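Local atomic coordinates of transcriptional regulator, LacI family (Burkholderia phymatum, PDB entry 2RGY), a protein that probably regulates transcription as a LacI-family factor, sensing a small effector, likely a sugar, through a periplasmic-binding-protein-like core. Residues K28-D31 with L32-A36; P52-Q55 with A56-V60; H76-H79 with D80-D84; E145-D148 with G149-E153; W254-N257 with Q258-T262. All coordinates share one frame; numbering follows the deposited sequence.

In the fold
All five contacts are local ones, along helices or at a helix end, and their chemistry follows their place in the fold. Contacts 1, 2, 3 and 5 flank the parallel sheet that includes strands 10-14 and 70-73. Contact 4 packs on the mixed sheet instead, its centre about 33 Å from that of contact 1, and is the most buried. Contacts 2 and 3 adjoin, centres about 10 Å apart, and share the ion pairs of Arg53. Contacts 1 and 5 touch through Ile256, but contact 1 turns charged groups to the second subunit, whereas contact 5 ends its helix at the surface with an amide-indole stack and a glycine with positive phi just after the helix.

Contact 1: residues K28-D31 with L32-A36; sequences KQTD and LELRA
Asp31 and Arg35 extend side by side from successive turns of helix 21-36, which connects strands 10-14 and 40-44 in a beta-alpha-beta unit, and they form an i to i+4 salt bridge. NH2 of Arg35 lies 3.2 Å from OD2 of Asp31 and donates a hydrogen bond to the syn lone pair of Asp31 OD1 with an N-H...O angle of 146°. The carboxylate and guanidinium planes are 57° apart, so this is not a flat two-pronged pairing. Arg35 bends at chi2 (76°) and chi3, which brings the group back over the preceding turn. Both charges have a further partner: Arg35 NH2 donates to Thr45 O of the second subunit, and Asp31 OD2 accepts a weak bond from Thr45 N of that subunit, which places the ion pair at the dimer interface.

Beneath it run the regular helical bonds, among them Arg35 N to Asp31 O at 2.8 Å.

Toward helix 244-260, the ends of Gln29 and Glu33 lie alongside each other without bonding, OE1 of Gln29 being 4.2 Å from OE2 of Glu33. The partners of the Glu33 carboxylate are Arg253, in a salt bridge, and Gln249, in a hydrogen bond.

Apolar contacts complete the turn. CG2 of Thr30 meets CD1 of Leu34 at 4.1 Å where both side chains pack on Val41 of the sheet, while OG1 of Thr30 bonds back to Ile26 O.

Water 1 closes the Asp31-Arg35 pair: lying in the guanidinium plane, it accepts from Arg35 NE at 3.1 Å and bonds Asp31 OD1 at 2.7 Å.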
# COMPACT_ATOMS: atom_id res chain seq x y z
N LYS A 28 -8.46 3.12 5.99
CA LYS A 28 -9.01 2.13 6.90
C LYS A 28 -9.74 2.76 8.08
O LYS A 28 -10.88 2.40 8.35
CB LYS A 28 -7.89 1.20 7.41
CG LYS A 28 -8.35 0.13 8.40
CD LYS A 28 -7.15 -0.72 8.86
CE LYS A 28 -7.51 -1.67 10.01
NZ LYS A 28 -6.30 -2.38 10.57
N GLN A 29 -9.09 3.69 8.77
CA GLN A 29 -9.71 4.35 9.92
C GLN A 29 -10.96 5.14 9.56
O GLN A 29 -11.91 5.17 10.33
CB GLN A 29 -8.73 5.30 10.61
CG GLN A 29 -7.68 4.62 11.46
CD GLN A 29 -8.29 3.64 12.44
OE1 GLN A 29 -9.21 3.97 13.19
NE2 GLN A 29 -7.76 2.43 12.44
N THR A 30 -10.96 5.78 8.40
CA THR A 30 -12.13 6.55 7.98
C THR A 30 -13.28 5.57 7.76
O THR A 30 -14.38 5.77 8.26
CB THR A 30 -11.86 7.35 6.68
OG1 THR A 30 -10.71 8.18 6.86
CG2 THR A 30 -13.05 8.22 6.34
N ASP A 31 -13.02 4.50 7.01
CA ASP A 31 -14.03 3.48 6.72
C ASP A 31 -14.59 2.91 8.02
O ASP A 31 -15.79 2.74 8.18
CB ASP A 31 -13.41 2.36 5.86
CG ASP A 31 -14.37 1.18 5.63
OD1 ASP A 31 -15.56 1.42 5.33
OD2 ASP A 31 -13.92 0.02 5.74
N LEU A 32 -13.68 2.64 8.95
CA LEU A 32 -13.99 2.07 10.26
C LEU A 32 -14.94 2.93 11.10
O LEU A 32 -15.97 2.45 11.57
CB LEU A 32 -12.68 1.86 11.02
CG LEU A 32 -12.47 0.59 11.85
CD1 LEU A 32 -12.97 -0.62 11.09
CD2 LEU A 32 -10.97 0.44 12.18
N GLU A 33 -14.59 4.20 11.28
CA GLU A 33 -15.43 5.08 12.08
C GLU A 33 -16.80 5.29 11.45
O GLU A 33 -17.80 5.46 12.16
CB GLU A 33 -14.73 6.42 12.31
CG GLU A 33 -13.49 6.33 13.20
CD GLU A 33 -13.74 5.61 14.54
OE1 GLU A 33 -14.76 5.90 15.20
OE2 GLU A 33 -12.90 4.78 14.94
N LEU A 34 -16.85 5.30 10.13
CA LEU A 34 -18.11 5.48 9.43
C LEU A 34 -18.97 4.22 9.51
O LEU A 34 -20.18 4.31 9.67
CB LEU A 34 -17.87 5.86 7.97
CG LEU A 34 -17.57 7.33 7.70
CD1 LEU A 34 -17.13 7.49 6.27
CD2 LEU A 34 -18.81 8.15 7.97
N ARG A 35 -18.34 3.06 9.40
CA ARG A 35 -19.07 1.80 9.48
C ARG A 35 -19.72 1.70 10.86
O ARG A 35 -20.87 1.28 10.98
CB ARG A 35 -18.13 0.61 9.30
CG ARG A 35 -18.86 -0.71 9.15
CD ARG A 35 -19.45 -0.83 7.75
NE ARG A 35 -18.40 -0.76 6.74
CZ ARG A 35 -17.61 -1.77 6.39
NH1 ARG A 35 -17.76 -2.97 6.95
NH2 ARG A 35 -16.66 -1.58 5.49
N ALA A 36 -18.97 2.11 11.88
CA ALA A 36 -19.45 2.09 13.26
C ALA A 36 -20.77 2.83 13.42
O ALA A 36 -21.59 2.48 14.28
CB ALA A 36 -18.39 2.69 14.18
O HOH W 1 -18.01 2.21 5.96

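Contact 2: residues P52-Q55 with A56-V60; sequences PREQ and ALEAV
The first turns of helix 52-65, a helix flanking the parallel sheet, set Arg53 and Glu54 against Leu57, with Glu58 nearby. The backbone evidence for the helix starting here is clear at its two outer bonds: Ala56 N donates to Pro52 O at 3.1 Å, and Ala59 N to Gln55 O also at 3.1 Å. The latter donor stands 39° out of the carbonyl plane.

Among the side chains, Arg53 is the long one. Its CG lies trans to the backbone N (chi1 179°) and the chain runs straight on to NE, crossing Leu57, whose CD2 methyl is uncertain in position. The extension delivers the guanidinium to the start of helix 80-89, where NE pairs with Asp82 and NH2 with Glu81 in salt bridges. Leu57 itself rests on Leu78.

On the polar flank, Glu54 bends at chi2 over Leu57, its OE1 4.1 Å from Leu57 CB. OE1 of Glu54 is 4.8 Å from OE2 of Glu58; the former has a long, weak ion pair with Arg61, the latter a weak hydrogen bond with Ser50 OG. Gln55 turns back to the start of the helix, its NE2 donating to Ser50 O.

Acidic groups near an amino-terminal helix end are probably eased by its dipole. The bonds from Arg53 to Glu81 and Asp82, with Leu57 touching Asp82, join this end to helix 80-89, while the methyls of Ala56 and Ala59 pack on Phe14 of strand 10-14.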
# COMPACT_ATOMS: atom_id res chain seq x y z
N PRO A 52 -0.58 18.36 -9.64
CA PRO A 52 -1.00 17.71 -8.39
C PRO A 52 -1.97 18.59 -7.61
O PRO A 52 -2.99 18.10 -7.12
CB PRO A 52 0.32 17.50 -7.67
CG PRO A 52 1.24 17.17 -8.81
CD PRO A 52 0.87 18.22 -9.84
N ARG A 53 -1.66 19.87 -7.52
CA ARG A 53 -2.51 20.81 -6.79
C ARG A 53 -3.92 20.87 -7.38
O ARG A 53 -4.90 20.67 -6.67
CB ARG A 53 -1.90 22.20 -6.82
CG ARG A 53 -2.74 23.24 -6.11
CD ARG A 53 -2.21 24.64 -6.40
NE ARG A 53 -2.93 25.64 -5.63
CZ ARG A 53 -2.75 26.95 -5.75
NH1 ARG A 53 -1.87 27.43 -6.63
NH2 ARG A 53 -3.45 27.79 -4.99
N GLU A 54 -4.01 21.16 -8.68
CA GLU A 54 -5.30 21.25 -9.35
C GLU A 54 -6.05 19.93 -9.36
O GLU A 54 -7.27 19.90 -9.42
CB GLU A 54 -5.12 21.76 -10.78
CG GLU A 54 -4.93 23.27 -10.89
CD GLU A 54 -6.15 24.05 -10.40
OE1 GLU A 54 -7.28 23.53 -10.51
OE2 GLU A 54 -5.98 25.19 -9.91
N GLN A 55 -5.31 18.82 -9.31
CA GLN A 55 -5.94 17.51 -9.30
C GLN A 55 -6.66 17.34 -7.97
O GLN A 55 -7.67 16.67 -7.91
CB GLN A 55 -4.90 16.41 -9.45
CG GLN A 55 -4.32 16.26 -10.84
CD GLN A 55 -3.37 15.09 -10.91
OE1 GLN A 55 -3.74 13.96 -10.60
NE2 GLN A 55 -2.13 15.35 -11.30
N ALA A 56 -6.12 17.94 -6.92
CA ALA A 56 -6.73 17.85 -5.59
C ALA A 56 -7.94 18.80 -5.52
O ALA A 56 -8.96 18.48 -4.92
CB ALA A 56 -5.71 18.21 -4.51
N LEU A 57 -7.80 19.98 -6.13
CA LEU A 57 -8.89 20.95 -6.13
C LEU A 57 -10.10 20.35 -6.84
O LEU A 57 -11.22 20.43 -6.34
CB LEU A 57 -8.47 22.24 -6.84
CG LEU A 57 -7.77 23.37 -6.07
CD1 LEU A 57 -8.54 23.65 -4.79
CD2 LEU A 57 -6.33 23.01 -5.76
N GLU A 58 -9.86 19.75 -8.00
CA GLU A 58 -10.93 19.15 -8.79
C GLU A 58 -11.58 17.97 -8.05
O GLU A 58 -12.80 17.83 -8.04
CB GLU A 58 -10.38 18.69 -10.15
CG GLU A 58 -9.64 19.77 -10.91
CD GLU A 58 -9.06 19.28 -12.24
OE1 GLU A 58 -8.54 18.13 -12.29
OE2 GLU A 58 -9.10 20.05 -13.23
N ALA A 59 -10.75 17.13 -7.44
CA ALA A 59 -11.27 15.97 -6.72
C ALA A 59 -12.13 16.38 -5.54
O ALA A 59 -13.22 15.84 -5.34
CB ALA A 59 -10.12 15.10 -6.27
N VAL A 60 -11.66 17.33 -4.74
CA VAL A 60 -12.44 17.78 -3.59
C VAL A 60 -13.73 18.45 -4.05
O VAL A 60 -14.79 18.24 -3.45
CB VAL A 60 -11.64 18.75 -2.69
CG1 VAL A 60 -12.50 19.20 -1.52
CG2 VAL A 60 -10.38 18.05 -2.18

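Contact 3: residues H76-H79 with D80-D84; sequences HDLH and DEDLD
His79 and Asp82 exchange two hydrogen bonds at the start of helix 80-89, where His79 is the N-cap residue. The amide N of His79 donates to OD2 of Asp82 at 2.8 Å in a nearly straight bond (172°). It meets the carboxylate 38° out of its plane. In return, Asp82 N donates to His79 O at 2.7 Å, though more bent (137°), and Leu83 N adds a weak bond to the same oxygen at 3.4 Å. Thus one carbonyl receives two of the first helical N-H groups.

Asp82 OD2 has a second partner, NE of Arg53, the residue that also holds Glu81. Asp80 OD1 has its own salt bridge to Arg98, whose NH1 further satisfies Leu78 O. The imidazole of His79 lies alongside the Asp82 side chain without bonding to it: ND1 of His79 gives only a weak bond to Asp77 O, at 3.4 Å.

Below the polar layer, CB of Leu78 meets CD1 of Leu83 at 3.8 Å, and CD1 of Leu78 comes to 3.9 Å from the same methyl. Leu78 also packs on Ala56 and Leu57 of helix 52-65.

A leucine before the N-cap touching the leucine at N4 is a hydrophobic staple, and the Asp82 bond is the half of a capping box in which the N3 side chain accepts from the N-cap amide.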
# COMPACT_ATOMS: atom_id res chain seq x y z
N HIS A 76 -0.76 17.63 0.55
CA HIS A 76 0.31 18.57 0.80
C HIS A 76 0.57 19.38 -0.47
O HIS A 76 1.52 20.16 -0.52
CB HIS A 76 1.58 17.83 1.23
CG HIS A 76 2.12 16.90 0.18
ND1 HIS A 76 2.59 17.35 -1.04
CD2 HIS A 76 2.26 15.56 0.17
CE1 HIS A 76 3.01 16.32 -1.75
NE2 HIS A 76 2.82 15.22 -1.05
N ASP A 77 -0.27 19.18 -1.48
CA ASP A 77 -0.16 19.90 -2.75
C ASP A 77 -1.05 21.14 -2.74
O ASP A 77 -0.82 22.09 -3.48
CB ASP A 77 -0.58 19.00 -3.92
CG ASP A 77 0.38 17.86 -4.17
OD1 ASP A 77 1.51 18.12 -4.61
OD2 ASP A 77 -0.00 16.69 -3.92
N LEU A 78 -2.09 21.11 -1.91
CA LEU A 78 -2.99 22.25 -1.82
C LEU A 78 -2.27 23.39 -1.11
O LEU A 78 -1.40 23.16 -0.27
CB LEU A 78 -4.25 21.88 -1.03
CG LEU A 78 -5.21 20.83 -1.58
CD1 LEU A 78 -6.27 20.56 -0.54
CD2 LEU A 78 -5.87 21.33 -2.88
N HIS A 79 -2.63 24.61 -1.45
CA HIS A 79 -2.03 25.77 -0.80
C HIS A 79 -3.01 26.23 0.27
O HIS A 79 -4.20 25.97 0.15
CB HIS A 79 -1.80 26.89 -1.81
CG HIS A 79 -0.64 26.64 -2.72
ND1 HIS A 79 -0.19 25.37 -3.00
CD2 HIS A 79 0.12 27.48 -3.45
CE1 HIS A 79 0.81 25.44 -3.87
NE2 HIS A 79 1.02 26.71 -4.15
N ASP A 80 -2.51 26.91 1.29
CA ASP A 80 -3.39 27.35 2.36
C ASP A 80 -4.65 28.04 1.84
O ASP A 80 -5.74 27.79 2.34
CB ASP A 80 -2.63 28.27 3.33
CG ASP A 80 -1.57 27.53 4.15
OD1 ASP A 80 -1.33 26.34 3.90
OD2 ASP A 80 -0.97 28.15 5.06
N GLU A 81 -4.50 28.88 0.82
CA GLU A 81 -5.64 29.60 0.26
C GLU A 81 -6.71 28.64 -0.29
O GLU A 81 -7.90 28.97 -0.32
CB GLU A 81 -5.18 30.58 -0.83
CG GLU A 81 -5.01 29.99 -2.23
CD GLU A 81 -4.29 30.92 -3.21
OE1 GLU A 81 -4.36 32.17 -3.06
OE2 GLU A 81 -3.66 30.39 -4.16
N ASP A 82 -6.28 27.45 -0.72
CA ASP A 82 -7.20 26.46 -1.24
C ASP A 82 -8.05 25.91 -0.11
O ASP A 82 -9.25 25.70 -0.27
CB ASP A 82 -6.45 25.32 -1.94
CG ASP A 82 -5.62 25.81 -3.10
OD1 ASP A 82 -6.06 26.79 -3.75
OD2 ASP A 82 -4.54 25.23 -3.37
N LEU A 83 -7.43 25.68 1.05
CA LEU A 83 -8.17 25.17 2.20
C LEU A 83 -9.33 26.10 2.56
O LEU A 83 -10.43 25.64 2.87
CB LEU A 83 -7.22 25.00 3.39
CG LEU A 83 -6.33 23.75 3.50
CD1 LEU A 83 -5.79 23.31 2.16
CD2 LEU A 83 -5.19 24.06 4.46
N ASP A 84 -9.09 27.41 2.51
CA ASP A 84 -10.11 28.42 2.82
C ASP A 84 -11.26 28.45 1.82
O ASP A 84 -12.42 28.63 2.19
CB ASP A 84 -9.47 29.81 2.90
CG ASP A 84 -8.49 29.94 4.04
OD1 ASP A 84 -8.89 29.67 5.19
OD2 ASP A 84 -7.32 30.30 3.78

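Contact 4: residues E145-D148 with G149-E153; sequences ERLD and GFFDE
Phe151 N donates to Leu147 O at 2.8 Å. It belongs to the run of i to i+4 bonds along helix 141-155 that includes Gly149 N to Glu145 O at 3.0 Å and Asp152 N to Asp148 O at 2.9 Å. The last is bent to 137°, and the Asp152 side chain curls beside the same carbonyl: CG of Asp152 is 3.1 Å from Asp148 O. Its two oxygens are acceptors like that carbonyl, so this approach is probably unfavourable, although Asp152 OD2 also has a long, weak ion pair with Arg113. The carboxylate of Asp148 is turned to another task, OD1 forming a salt bridge with Arg161.

Arg146, at the next level of the polar network, pairs through NH2 with Asp142 a turn back on the same helix, while its NH1 donates to Ala196 O beyond it.

Packing then takes over on the buried side. CB of Leu147 meets CE2 of Phe151 at 4.2 Å, and CD2 of the same ring lies 3.1 Å from Leu147 O. The neighbouring Phe150 and Phe151 meet edge-to-face: CE1 of Phe151 lies in the plane of the Phe150 ring, and CD2 of Phe150 stands 3.8 Å above the plane of the Phe151 ring, over its centre. With its CG placed opposite the backbone N (chi1 -179°), Phe150 leads away from the preceding turn and stacks on Phe194, whereas Leu147 and Phe151 both pack on Leu166.

These aromatic and aliphatic faces pressed against strands 131-135 and 166-168 are those of the crossover helix in a beta-alpha-beta unit of the periplasmic-binding-protein-like fold.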
# COMPACT_ATOMS: atom_id res chain seq x y z
N GLU A 145 8.39 21.52 8.47
CA GLU A 145 8.49 21.49 9.93
C GLU A 145 9.28 20.29 10.38
O GLU A 145 9.93 20.30 11.41
CB GLU A 145 7.10 21.50 10.55
CG GLU A 145 6.56 22.91 10.73
CD GLU A 145 5.06 22.98 10.65
OE1 GLU A 145 4.40 22.16 11.32
OE2 GLU A 145 4.54 23.87 9.92
N ARG A 146 9.21 19.24 9.57
CA ARG A 146 9.93 18.01 9.83
C ARG A 146 11.43 18.34 9.72
O ARG A 146 12.23 17.97 10.59
CB ARG A 146 9.52 17.00 8.75
CG ARG A 146 9.97 15.59 8.95
CD ARG A 146 9.24 14.72 7.93
NE ARG A 146 7.82 15.08 7.86
CZ ARG A 146 6.90 14.42 7.17
NH1 ARG A 146 7.22 13.34 6.47
NH2 ARG A 146 5.64 14.85 7.17
N LEU A 147 11.80 19.03 8.66
CA LEU A 147 13.19 19.43 8.44
C LEU A 147 13.62 20.47 9.47
O LEU A 147 14.74 20.44 9.96
CB LEU A 147 13.38 20.02 7.04
CG LEU A 147 13.17 19.12 5.82
CD1 LEU A 147 13.45 19.93 4.56
CD2 LEU A 147 14.08 17.90 5.89
N ASP A 148 12.73 21.41 9.77
CA ASP A 148 13.06 22.45 10.75
C ASP A 148 13.49 21.81 12.06
O ASP A 148 14.53 22.16 12.61
CB ASP A 148 11.85 23.35 10.97
CG ASP A 148 11.70 24.40 9.88
OD1 ASP A 148 12.37 24.29 8.82
OD2 ASP A 148 10.91 25.34 10.09
N GLY A 149 12.69 20.86 12.56
CA GLY A 149 13.02 20.18 13.80
C GLY A 149 14.31 19.41 13.68
O GLY A 149 15.12 19.36 14.61
N PHE A 150 14.52 18.79 12.52
CA PHE A 150 15.74 18.03 12.28
C PHE A 150 16.95 18.96 12.42
O PHE A 150 17.90 18.66 13.14
CB PHE A 150 15.71 17.44 10.87
CG PHE A 150 16.92 16.62 10.53
CD1 PHE A 150 17.05 15.32 11.01
CD2 PHE A 150 17.91 17.14 9.70
CE1 PHE A 150 18.16 14.54 10.65
CE2 PHE A 150 19.02 16.37 9.35
CZ PHE A 150 19.14 15.06 9.82
N PHE A 151 16.91 20.08 11.72
CA PHE A 151 18.01 21.02 11.75
C PHE A 151 18.18 21.81 13.03
O PHE A 151 19.27 22.32 13.29
CB PHE A 151 17.94 21.94 10.54
CG PHE A 151 18.26 21.24 9.25
CD1 PHE A 151 19.55 20.75 9.03
CD2 PHE A 151 17.28 21.04 8.28
CE1 PHE A 151 19.86 20.05 7.85
CE2 PHE A 151 17.57 20.35 7.09
CZ PHE A 151 18.87 19.85 6.87
N ASP A 152 17.12 21.93 13.83
CA ASP A 152 17.23 22.64 15.11
C ASP A 152 18.14 21.77 15.97
O ASP A 152 19.08 22.25 16.58
CB ASP A 152 15.88 22.78 15.82
CG ASP A 152 14.98 23.82 15.19
OD1 ASP A 152 15.49 24.71 14.48
OD2 ASP A 152 13.75 23.76 15.43
N GLU A 153 17.84 20.47 16.00
CA GLU A 153 18.62 19.52 16.79
C GLU A 153 20.08 19.49 16.32
O GLU A 153 21.00 19.41 17.15
CB GLU A 153 18.01 18.13 16.66
CG GLU A 153 18.68 17.04 17.49
CD GLU A 153 18.54 17.25 18.99
OE1 GLU A 153 17.56 17.92 19.42
OE2 GLU A 153 19.39 16.73 19.74

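Contact 5: residues W254-N257 with Q258-T262; sequences WLIN and QCYGT
Trp254 and Gln258 pair face to face near the end of helix 244-260. The amide of Gln258 lies nearly parallel to the indole, planes 15° apart, with NE2 of Gln258 3.6 Å from NE1 of Trp254. CG of Gln258 makes a CH-pi contact 4.2 Å from the centroid of the six-membered ring of Trp254. The bent chain (chi2 -67°) also lets NE2 of Gln258 donate to Trp254 O at 3.0 Å, which fixes the amide over the ring.

The tight part is turned to the sheet. CG2 of Ile256 lies in the plane of the Tyr260 ring, at its edge, 3.9 Å from CD2 of Tyr260, and CD1 of Leu255 reaches SG of Cys259 at 4.2 Å; all but Cys259 pack on Ile11. Tyr260 OH is bonded to Asp69.

The solvent side is the helix terminus, with exposed Gly261 and a bound water. Gly261, at positive phi (79°), is needed there because a CB would jam against the preceding carbonyl. Gly261 N donates to Asn257 O at 3.2 Å, and water 2 donates to Asn257 O and to Thr262 O, 2.8 Å from each. A solvent molecule thus links a carbonyl in the last turn to one beyond the helix.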
# COMPACT_ATOMS: atom_id res chain seq x y z
N TRP A 254 -14.52 13.75 15.08
CA TRP A 254 -14.87 15.15 15.23
C TRP A 254 -15.86 15.53 14.13
O TRP A 254 -16.87 16.18 14.39
CB TRP A 254 -13.62 16.03 15.10
CG TRP A 254 -13.90 17.49 15.25
CD1 TRP A 254 -14.08 18.17 16.42
CD2 TRP A 254 -14.04 18.46 14.20
NE1 TRP A 254 -14.33 19.50 16.16
CE2 TRP A 254 -14.31 19.70 14.80
CE3 TRP A 254 -13.97 18.39 12.79
CZ2 TRP A 254 -14.51 20.88 14.05
CZ3 TRP A 254 -14.16 19.56 12.05
CH2 TRP A 254 -14.43 20.79 12.68
N LEU A 255 -15.57 15.09 12.91
CA LEU A 255 -16.42 15.38 11.76
C LEU A 255 -17.78 14.70 11.91
O LEU A 255 -18.82 15.29 11.62
CB LEU A 255 -15.73 14.91 10.48
CG LEU A 255 -16.42 15.22 9.15
CD1 LEU A 255 -16.58 16.73 9.01
CD2 LEU A 255 -15.62 14.64 7.99
N ILE A 256 -17.78 13.46 12.38
CA ILE A 256 -19.02 12.72 12.56
C ILE A 256 -19.90 13.42 13.61
O ILE A 256 -21.12 13.47 13.45
CB ILE A 256 -18.72 11.23 12.93
CG1 ILE A 256 -18.12 10.53 11.70
CG2 ILE A 256 -19.99 10.53 13.38
CD1 ILE A 256 -17.75 9.07 11.91
N ASN A 257 -19.29 13.98 14.65
CA ASN A 257 -20.04 14.71 15.68
C ASN A 257 -20.84 15.84 15.02
O ASN A 257 -22.05 15.99 15.23
CB ASN A 257 -19.09 15.32 16.72
CG ASN A 257 -18.59 14.32 17.74
OD1 ASN A 257 -17.79 14.66 18.61
ND2 ASN A 257 -19.05 13.08 17.64
N GLN A 258 -20.15 16.65 14.23
CA GLN A 258 -20.75 17.79 13.55
C GLN A 258 -21.82 17.37 12.54
O GLN A 258 -22.84 18.05 12.40
CB GLN A 258 -19.68 18.59 12.80
CG GLN A 258 -18.30 18.60 13.44
CD GLN A 258 -18.26 19.35 14.76
OE1 GLN A 258 -18.60 20.53 14.83
NE2 GLN A 258 -17.82 18.66 15.82
N CYS A 259 -21.59 16.26 11.85
CA CYS A 259 -22.50 15.77 10.81
C CYS A 259 -23.68 14.93 11.26
O CYS A 259 -24.81 15.16 10.81
CB CYS A 259 -21.74 14.93 9.79
SG CYS A 259 -20.65 15.81 8.68
N TYR A 260 -23.43 13.96 12.13
CA TYR A 260 -24.48 13.06 12.55
C TYR A 260 -24.94 13.06 14.00
O TYR A 260 -25.71 12.18 14.40
CB TYR A 260 -24.10 11.64 12.14
CG TYR A 260 -23.66 11.54 10.69
CD1 TYR A 260 -24.54 11.87 9.66
CD2 TYR A 260 -22.39 11.08 10.34
CE1 TYR A 260 -24.16 11.75 8.32
CE2 TYR A 260 -22.01 10.96 9.01
CZ TYR A 260 -22.90 11.29 8.00
OH TYR A 260 -22.54 11.15 6.68
N GLY A 261 -24.49 14.02 14.80
CA GLY A 261 -24.95 14.08 16.17
C GLY A 261 -24.35 13.13 17.19
O GLY A 261 -24.91 12.97 18.28
N THR A 262 -23.23 12.50 16.86
CA THR A 262 -22.58 11.60 17.81
C THR A 262 -21.96 12.49 18.89
O THR A 262 -21.89 13.71 18.72
CB THR A 262 -21.45 10.80 17.15
OG1 THR A 262 -20.69 11.67 16.30
CG2 THR A 262 -22.03 9.67 16.33
O HOH W 2 -22.79 16.27 17.88